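Local coordinates for protein acetyl-CoA acetyltransferase (Mycobacterium smegmatis, PDB 4EGV) that is a monomeric thiolase-like protein of type 1, built on the thiolase fold and probably acting as an acyltransferase, at residues G39-T47 against L138-S146; L220-N231 against L367-F376. All coordinates share one frame; numbering follows the deposited sequence.

Contact 1 of 2, residues G39-T47 against L138-S146; sequences GMSSVELAT and LIFGSENTS
Ser142 on strand 138-143 and Ser42 in the first turn of helix 42-47 form the polar centre of a contact in which a helix of the thiolase fold lies against its mixed sheet. The donor is Ser142 OG, which reaches Ser42 O at 2.7 Å. Its chi1 of 54° sets the hydroxyl between the backbone N and the carbonyl carbon, lifted toward the helix. It comes from above the carbonyl plane, 41° out of it, while Ala46 N makes the ordinary helical bond to Ser42 O (3.2 Å) from the other face, so this one oxygen is held by two donors.

Apolar groups flank this bond. One helical turn on, the methyl of Ala46 lies near Ser142 OG and meets CD1 of the Phe140 ring (Ala46 CB to Phe140 CD1, 4.2 Å). Leu45 approaches Ser142 with its CB, 3.9 Å from Ser142 CB, and extends CD1 to the backbone carbonyl of Glu143. The helix runs obliquely and largely opposite to the strand, and the axes of helix 42-47 and strand 138-143 come within 7.1 Å, a close approach suited to the small side chains of Ser42, Ala46 and Ser142. Val97 of helix 93-101 touches both Ala46 and Phe140 and extends the apolar layer, and Leu45 also rests on Phe28 of strand 20-29. Strand alternation turns Glu143 away from the helix, where Glu143 OE2 accepts from Leu379 N.

Behind the first shell, a capping box fixes the start of the helix. Ser41 OG, at the N-cap, accepts from Glu44 N at 3.1 Å with an N-H...O angle of 167°. In return Ser41 N donates to Glu44 OE1 over 3.0 Å, using the lone pair that points away from the other carboxylate oxygen.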
loop_
_atom_site.group_PDB
_atom_site.type_symbol
_atom_site.label_atom_id
_atom_site.label_comp_id
_atom_site.label_asym_id
_atom_site.label_seq_id
_atom_site.Cartn_x
_atom_site.Cartn_y
_atom_site.Cartn_z
ATOM N N GLY A 39 19.412 -17.022 -10.572
ATOM C CA GLY A 39 18.774 -15.843 -10.036
ATOM C C GLY A 39 19.358 -15.480 -8.695
ATOM O O GLY A 39 19.520 -16.326 -7.857
HETATM N N MSE A 40 19.657 -14.203 -8.504
HETATM C CA MSE A 40 20.147 -13.654 -7.243
HETATM C C MSE A 40 19.282 -13.904 -6.005
HETATM O O MSE A 40 18.097 -13.986 -6.060
HETATM C CB MSE A 40 20.333 -12.167 -7.389
HETATM C CG MSE A 40 21.644 -11.704 -7.959
HETATM SE SE MSE A 40 21.634 -9.810 -8.048
HETATM C CE MSE A 40 22.881 -9.583 -9.361
ATOM N N SER A 41 19.924 -14.022 -4.873
ATOM C CA SER A 41 19.219 -14.274 -3.654
ATOM C C SER A 41 18.608 -12.986 -3.201
ATOM O O SER A 41 18.938 -11.949 -3.700
ATOM C CB SER A 41 20.150 -14.850 -2.604
ATOM O OG SER A 41 20.875 -13.864 -1.977
ATOM N N SER A 42 17.696 -13.048 -2.263
ATOM C CA SER A 42 17.079 -11.813 -1.822
ATOM C C SER A 42 18.092 -10.891 -1.081
ATOM O O SER A 42 18.014 -9.674 -1.226
ATOM C CB SER A 42 15.734 -12.059 -1.098
ATOM O OG SER A 42 15.849 -12.205 0.310
ATOM N N VAL A 43 19.066 -11.482 -0.355
ATOM C CA VAL A 43 20.191 -10.742 0.241
ATOM C C VAL A 43 20.939 -10.034 -0.860
ATOM O O VAL A 43 21.149 -8.839 -0.782
ATOM C CB VAL A 43 21.113 -11.654 1.110
ATOM C CG1 VAL A 43 22.503 -11.078 1.292
ATOM C CG2 VAL A 43 20.470 -11.914 2.462
ATOM N N GLU A 44 21.293 -10.758 -1.911
ATOM C CA GLU A 44 22.091 -10.181 -3.008
ATOM C C GLU A 44 21.407 -8.946 -3.660
ATOM O O GLU A 44 22.063 -7.960 -4.000
ATOM C CB GLU A 44 22.505 -11.265 -4.064
ATOM C CG GLU A 44 23.623 -12.305 -3.604
ATOM C CD GLU A 44 23.879 -13.515 -4.613
ATOM O OE1 GLU A 44 22.941 -14.264 -4.994
ATOM O OE2 GLU A 44 25.042 -13.720 -5.024
ATOM N N LEU A 45 20.093 -9.026 -3.806
ATOM C CA LEU A 45 19.289 -7.955 -4.406
ATOM C C LEU A 45 19.184 -6.667 -3.564
ATOM O O LEU A 45 19.215 -5.540 -4.074
ATOM C CB LEU A 45 17.887 -8.458 -4.702
ATOM C CG LEU A 45 17.672 -9.479 -5.827
ATOM C CD1 LEU A 45 16.315 -10.160 -5.745
ATOM C CD2 LEU A 45 17.932 -8.938 -7.216
ATOM N N ALA A 46 19.044 -6.868 -2.261
ATOM C CA ALA A 46 19.025 -5.807 -1.299
ATOM C C ALA A 46 20.406 -5.209 -1.205
ATOM O O ALA A 46 20.549 -4.047 -0.954
ATOM C CB ALA A 46 18.576 -6.347 0.061
ATOM N N THR A 47 21.417 -6.018 -1.401
ATOM C CA THR A 47 22.810 -5.565 -1.405
ATOM C C THR A 47 23.104 -4.642 -2.591
ATOM O O THR A 47 23.608 -3.575 -2.435
ATOM C CB THR A 47 23.744 -6.796 -1.363
ATOM O OG1 THR A 47 23.526 -7.462 -0.111
ATOM C CG2 THR A 47 25.192 -6.404 -1.520
ATOM N N LEU A 138 20.228 2.805 7.455
ATOM C CA LEU A 138 19.967 2.219 6.141
ATOM C C LEU A 138 18.734 1.322 6.169
ATOM O O LEU A 138 18.631 0.421 6.962
ATOM C CB LEU A 138 21.185 1.429 5.607
ATOM C CG LEU A 138 21.063 0.884 4.174
ATOM C CD1 LEU A 138 20.887 2.044 3.174
ATOM C CD2 LEU A 138 22.230 0.028 3.771
ATOM N N ILE A 139 17.796 1.601 5.280
ATOM C CA ILE A 139 16.597 0.823 5.109
ATOM C C ILE A 139 16.642 0.081 3.762
ATOM O O ILE A 139 17.161 0.604 2.786
ATOM C CB ILE A 139 15.418 1.783 5.206
ATOM C CG1 ILE A 139 15.246 2.244 6.647
ATOM C CG2 ILE A 139 14.102 1.175 4.727
ATOM C CD1 ILE A 139 14.418 3.522 6.762
ATOM N N PHE A 140 16.154 -1.144 3.702
ATOM C CA PHE A 140 16.208 -1.870 2.447
ATOM C C PHE A 140 15.165 -2.972 2.428
ATOM O O PHE A 140 14.599 -3.322 3.459
ATOM C CB PHE A 140 17.618 -2.425 2.147
ATOM C CG PHE A 140 18.252 -3.118 3.314
ATOM C CD1 PHE A 140 17.824 -4.374 3.717
ATOM C CD2 PHE A 140 19.245 -2.483 4.047
ATOM C CE1 PHE A 140 18.384 -5.010 4.816
ATOM C CE2 PHE A 140 19.822 -3.123 5.191
ATOM C CZ PHE A 140 19.377 -4.392 5.552
ATOM N N GLY A 141 14.879 -3.495 1.239
ATOM C CA GLY A 141 13.956 -4.600 1.104
ATOM C C GLY A 141 14.150 -5.206 -0.254
ATOM O O GLY A 141 14.801 -4.604 -1.055
ATOM N N SER A 142 13.578 -6.373 -0.526
ATOM C CA SER A 142 13.768 -7.076 -1.808
ATOM C C SER A 142 12.800 -8.225 -1.985
ATOM O O SER A 142 12.153 -8.659 -1.043
ATOM C CB SER A 142 15.209 -7.599 -1.995
ATOM O OG SER A 142 15.626 -8.412 -0.918
ATOM N N GLU A 143 12.680 -8.714 -3.214
ATOM C CA GLU A 143 11.917 -9.914 -3.478
ATOM C C GLU A 143 12.472 -10.689 -4.630
ATOM O O GLU A 143 13.123 -10.141 -5.496
ATOM C CB GLU A 143 10.447 -9.638 -3.678
ATOM C CG GLU A 143 10.087 -8.288 -4.228
ATOM C CD GLU A 143 8.562 -8.020 -4.144
ATOM O OE1 GLU A 143 8.117 -7.069 -3.391
ATOM O OE2 GLU A 143 7.830 -8.797 -4.831
ATOM N N ASN A 144 12.170 -11.986 -4.592
ATOM C CA ASN A 144 12.650 -13.058 -5.463
ATOM C C ASN A 144 11.571 -13.616 -6.427
ATOM O O ASN A 144 10.363 -13.458 -6.188
ATOM C CB ASN A 144 13.051 -14.203 -4.540
ATOM C CG ASN A 144 14.484 -14.468 -4.564
ATOM O OD1 ASN A 144 15.146 -14.189 -5.553
ATOM N ND2 ASN A 144 14.994 -15.043 -3.490
ATOM N N THR A 145 11.986 -14.294 -7.506
ATOM C CA THR A 145 11.035 -15.169 -8.252
ATOM C C THR A 145 10.697 -16.411 -7.400
ATOM O O THR A 145 9.619 -16.973 -7.533
ATOM C CB THR A 145 11.511 -15.619 -9.687
ATOM O OG1 THR A 145 12.835 -16.142 -9.606
ATOM C CG2 THR A 145 11.482 -14.460 -10.706
ATOM N N SER A 146 11.607 -16.785 -6.487
ATOM C CA SER A 146 11.465 -17.993 -5.615
ATOM C C SER A 146 11.394 -17.675 -4.104
ATOM O O SER A 146 10.367 -17.217 -3.595
ATOM C CB SER A 146 12.602 -18.992 -5.914
ATOM O OG SER A 146 12.616 -19.284 -7.306
#

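Contact 2 of 2, residues L220-N231 against L367-F376; sequences LFAPFSKVAAKN and LTLTGGLPFF
Phe375 is pushed as a knob into a hole lined by Phe221, Phe224, Ser225 and Ala228, and here the side chains interlock. Ser225 CB lies over one face of its ring, 3.5 Å from the centroid, with Pro374 CB over the opposite face. An edge of the same ring is directed at the face of Phe221, with centroids 5.6 Å apart and planes at 75°, forming an offset edge-to-face pair. Beside the knob, Ala228 CB comes within 3.6 Å of Gly371 CA, an approach that the missing side chain of the glycine permits. Thr368 CG2 sits over a face of Phe224, 4.1 Å from the ring centroid.

Toward solvent the fit is looser: CG1 of partly exposed Val227 meets Thr368 CG2 at 4.0 Å.

Back in the buried part, Asn231 ND2 donates to Thr370 O (2.8 Å), in the carbonyl plane and nearly straight at 166°. Thr368 OG1 accepts from Thr370 N and Gly371 N in an ST motif, holding the turn that runs from Thr368 into Gly371-Gly372, probably the Gly-Gly pair of the C-terminal thiolase signature.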
loop_
_atom_site.group_PDB
_atom_site.type_symbol
_atom_site.label_atom_id
_atom_site.label_comp_id
_atom_site.label_asym_id
_atom_site.label_seq_id
_atom_site.Cartn_x
_atom_site.Cartn_y
_atom_site.Cartn_z
ATOM N N LEU A 220 -9.001 4.415 -14.049
ATOM C CA LEU A 220 -8.046 4.659 -13.011
ATOM C C LEU A 220 -6.691 4.023 -13.347
ATOM O O LEU A 220 -5.654 4.686 -13.232
ATOM C CB LEU A 220 -8.591 4.126 -11.688
ATOM C CG LEU A 220 -7.696 4.318 -10.477
ATOM C CD1 LEU A 220 -7.688 5.727 -10.066
ATOM C CD2 LEU A 220 -8.155 3.444 -9.395
ATOM N N PHE A 221 -6.713 2.766 -13.787
ATOM C CA PHE A 221 -5.493 1.959 -13.930
ATOM C C PHE A 221 -4.682 2.074 -15.216
ATOM O O PHE A 221 -3.483 1.734 -15.207
ATOM C CB PHE A 221 -5.780 0.483 -13.659
ATOM C CG PHE A 221 -5.511 0.047 -12.244
ATOM C CD1 PHE A 221 -5.570 0.947 -11.189
ATOM C CD2 PHE A 221 -5.252 -1.283 -11.963
ATOM C CE1 PHE A 221 -5.337 0.529 -9.897
ATOM C CE2 PHE A 221 -5.047 -1.702 -10.658
ATOM C CZ PHE A 221 -5.072 -0.790 -9.633
ATOM N N ALA A 222 -5.315 2.527 -16.304
ATOM C CA ALA A 222 -4.614 2.628 -17.599
ATOM C C ALA A 222 -3.463 3.643 -17.573
ATOM O O ALA A 222 -2.361 3.331 -18.053
ATOM C CB ALA A 222 -5.565 2.874 -18.748
ATOM N N PRO A 223 -3.701 4.845 -16.992
ATOM C CA PRO A 223 -2.622 5.804 -16.788
ATOM C C PRO A 223 -1.459 5.271 -15.930
ATOM O O PRO A 223 -0.316 5.651 -16.155
ATOM C CB PRO A 223 -3.317 6.963 -16.064
ATOM C CG PRO A 223 -4.716 6.843 -16.392
ATOM C CD PRO A 223 -5.011 5.425 -16.630
ATOM N N PHE A 224 -1.771 4.421 -14.953
ATOM C CA PHE A 224 -0.772 3.620 -14.222
ATOM C C PHE A 224 0.160 2.756 -15.102
ATOM O O PHE A 224 1.380 2.860 -14.993
ATOM C CB PHE A 224 -1.460 2.743 -13.187
ATOM C CG PHE A 224 -1.871 3.472 -11.973
ATOM C CD1 PHE A 224 -1.324 3.159 -10.746
ATOM C CD2 PHE A 224 -2.789 4.482 -12.042
ATOM C CE1 PHE A 224 -1.699 3.852 -9.600
ATOM C CE2 PHE A 224 -3.155 5.179 -10.908
ATOM C CZ PHE A 224 -2.625 4.863 -9.697
ATOM N N SER A 225 -0.415 1.936 -15.978
ATOM C CA SER A 225 0.385 1.031 -16.780
ATOM C C SER A 225 1.195 1.757 -17.826
ATOM O O SER A 225 2.211 1.243 -18.275
ATOM C CB SER A 225 -0.423 -0.138 -17.381
ATOM O OG SER A 225 -1.294 0.270 -18.402
ATOM N N LYS A 226 0.774 2.970 -18.182
ATOM C CA LYS A 226 1.547 3.784 -19.089
ATOM C C LYS A 226 2.835 4.287 -18.451
ATOM O O LYS A 226 3.912 4.168 -19.041
ATOM C CB LYS A 226 0.727 4.952 -19.596
ATOM C CG LYS A 226 1.537 5.815 -20.547
ATOM C CD LYS A 226 0.721 6.774 -21.422
ATOM C CE LYS A 226 0.688 8.194 -20.834
ATOM N NZ LYS A 226 -0.407 8.325 -19.859
ATOM N N VAL A 227 2.719 4.854 -17.251
ATOM C CA VAL A 227 3.869 5.249 -16.454
ATOM C C VAL A 227 4.773 4.041 -16.197
ATOM O O VAL A 227 5.971 4.150 -16.227
ATOM C CB VAL A 227 3.417 5.908 -15.117
ATOM C CG1 VAL A 227 4.555 5.992 -14.088
ATOM C CG2 VAL A 227 2.812 7.276 -15.368
ATOM N N ALA A 228 4.178 2.887 -15.965
ATOM C CA ALA A 228 4.912 1.700 -15.676
ATOM C C ALA A 228 5.760 1.253 -16.833
ATOM O O ALA A 228 6.846 0.738 -16.618
ATOM C CB ALA A 228 3.989 0.604 -15.237
ATOM N N ALA A 229 5.284 1.460 -18.056
ATOM C CA ALA A 229 5.977 0.945 -19.243
ATOM C C ALA A 229 7.250 1.732 -19.572
ATOM O O ALA A 229 8.200 1.187 -20.145
ATOM C CB ALA A 229 5.052 0.871 -20.438
ATOM N N LYS A 230 7.277 2.997 -19.166
ATOM C CA LYS A 230 8.436 3.864 -19.377
ATOM C C LYS A 230 9.410 3.860 -18.210
ATOM O O LYS A 230 10.468 4.471 -18.279
ATOM C CB LYS A 230 7.989 5.296 -19.653
ATOM C CG LYS A 230 7.291 5.499 -20.995
ATOM C CD LYS A 230 6.543 6.847 -20.976
ATOM C CE LYS A 230 5.624 6.949 -22.182
ATOM N NZ LYS A 230 4.441 7.843 -21.980
ATOM N N ASN A 231 9.043 3.179 -17.135
ATOM C CA ASN A 231 9.925 2.999 -16.005
ATOM C C ASN A 231 10.852 1.800 -16.273
ATOM O O ASN A 231 10.376 0.680 -16.429
ATOM C CB ASN A 231 9.080 2.819 -14.738
ATOM C CG ASN A 231 9.907 2.756 -13.454
ATOM O OD1 ASN A 231 11.106 2.593 -13.473
ATOM N ND2 ASN A 231 9.239 2.881 -12.335
ATOM N N LEU A 367 -1.248 9.882 -10.306
ATOM C CA LEU A 367 -1.328 9.246 -8.972
ATOM C C LEU A 367 -0.206 8.242 -8.664
ATOM O O LEU A 367 -0.177 7.659 -7.604
ATOM C CB LEU A 367 -2.699 8.605 -8.758
ATOM C CG LEU A 367 -3.877 9.520 -9.077
ATOM C CD1 LEU A 367 -5.128 8.699 -9.121
ATOM C CD2 LEU A 367 -3.978 10.618 -8.031
ATOM N N THR A 368 0.727 8.080 -9.590
ATOM C CA THR A 368 1.853 7.167 -9.406
ATOM C C THR A 368 3.168 7.712 -9.957
ATOM O O THR A 368 3.216 8.458 -10.909
ATOM C CB THR A 368 1.553 5.752 -9.988
ATOM O OG1 THR A 368 2.580 4.855 -9.594
ATOM C CG2 THR A 368 1.442 5.782 -11.520
ATOM N N LEU A 369 4.237 7.346 -9.312
ATOM C CA LEU A 369 5.526 7.727 -9.771
ATOM C C LEU A 369 6.247 6.527 -10.357
ATOM O O LEU A 369 7.190 6.659 -11.085
ATOM C CB LEU A 369 6.316 8.243 -8.588
ATOM C CG LEU A 369 5.977 9.636 -8.134
ATOM C CD1 LEU A 369 6.701 9.923 -6.822
ATOM C CD2 LEU A 369 6.390 10.598 -9.217
ATOM N N THR A 370 5.772 5.354 -10.006
ATOM C CA THR A 370 6.441 4.126 -10.278
ATOM C C THR A 370 5.759 3.387 -11.436
ATOM O O THR A 370 6.399 2.812 -12.308
ATOM C CB THR A 370 6.422 3.292 -8.993
ATOM O OG1 THR A 370 7.387 3.805 -8.081
ATOM C CG2 THR A 370 6.772 1.915 -9.275
ATOM N N GLY A 371 4.465 3.423 -11.421
ATOM C CA GLY A 371 3.718 2.664 -12.356
ATOM C C GLY A 371 2.743 1.800 -11.636
ATOM O O GLY A 371 1.851 1.316 -12.229
ATOM N N GLY A 372 2.941 1.590 -10.347
ATOM C CA GLY A 372 2.017 0.829 -9.542
ATOM C C GLY A 372 2.149 -0.656 -9.608
ATOM O O GLY A 372 2.931 -1.147 -10.351
ATOM N N LEU A 373 1.350 -1.358 -8.825
ATOM C CA LEU A 373 1.620 -2.726 -8.449
ATOM C C LEU A 373 1.375 -3.825 -9.455
ATOM O O LEU A 373 2.267 -4.570 -9.785
ATOM C CB LEU A 373 1.021 -3.081 -7.110
ATOM C CG LEU A 373 2.086 -3.252 -6.057
ATOM C CD1 LEU A 373 1.510 -3.408 -4.779
ATOM C CD2 LEU A 373 3.008 -4.353 -6.341
ATOM N N PRO A 374 0.188 -3.958 -9.966
ATOM C CA PRO A 374 0.094 -4.980 -10.960
ATOM C C PRO A 374 1.280 -4.770 -11.890
ATOM O O PRO A 374 2.055 -5.690 -12.083
ATOM C CB PRO A 374 -1.225 -4.675 -11.640
ATOM C CG PRO A 374 -1.889 -3.858 -10.766
ATOM C CD PRO A 374 -0.952 -3.057 -10.054
ATOM N N PHE A 375 1.414 -3.560 -12.422
ATOM C CA PHE A 375 2.191 -3.277 -13.606
ATOM C C PHE A 375 3.674 -3.182 -13.401
ATOM O O PHE A 375 4.415 -3.607 -14.198
ATOM C CB PHE A 375 1.666 -2.021 -14.307
ATOM C CG PHE A 375 0.189 -1.924 -14.370
ATOM C CD1 PHE A 375 -0.528 -2.690 -15.231
ATOM C CD2 PHE A 375 -0.495 -1.088 -13.543
ATOM C CE1 PHE A 375 -1.886 -2.601 -15.244
ATOM C CE2 PHE A 375 -1.814 -1.014 -13.582
ATOM C CZ PHE A 375 -2.512 -1.757 -14.426
ATOM N N PHE A 376 4.074 -2.586 -12.312
ATOM C CA PHE A 376 5.466 -2.395 -11.942
ATOM C C PHE A 376 6.168 -3.715 -11.639
ATOM O O PHE A 376 7.342 -3.862 -11.941
ATOM C CB PHE A 376 5.608 -1.406 -10.769
ATOM C CG PHE A 376 7.047 -1.182 -10.312
ATOM C CD1 PHE A 376 7.967 -0.519 -11.120
ATOM C CD2 PHE A 376 7.474 -1.613 -9.057
ATOM C CE1 PHE A 376 9.276 -0.297 -10.693
ATOM C CE2 PHE A 376 8.787 -1.398 -8.625
ATOM C CZ PHE A 376 9.689 -0.761 -9.459
#

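How the contacts relate
The contacts follow one another along the chain, contact 1 closing before contact 2 opens. Their centres lie 22 Å apart, and although their nearest atoms come within about 6 Å they do not touch. They share no helix or strand, yet both border the nine-stranded mixed sheet. Contact 1 uses strand 136-143, third from the edge formed by 107-110, whereas in contact 2 Leu367 is backbone hydrogen-bonded to Leu342 of the opposite edge strand, 337-342. The contacts thus sit towards opposite ends of the sheet, consistent with the two similarly built halves of a thiolase fold. Just after contact 2 the chain passes close to contact 1.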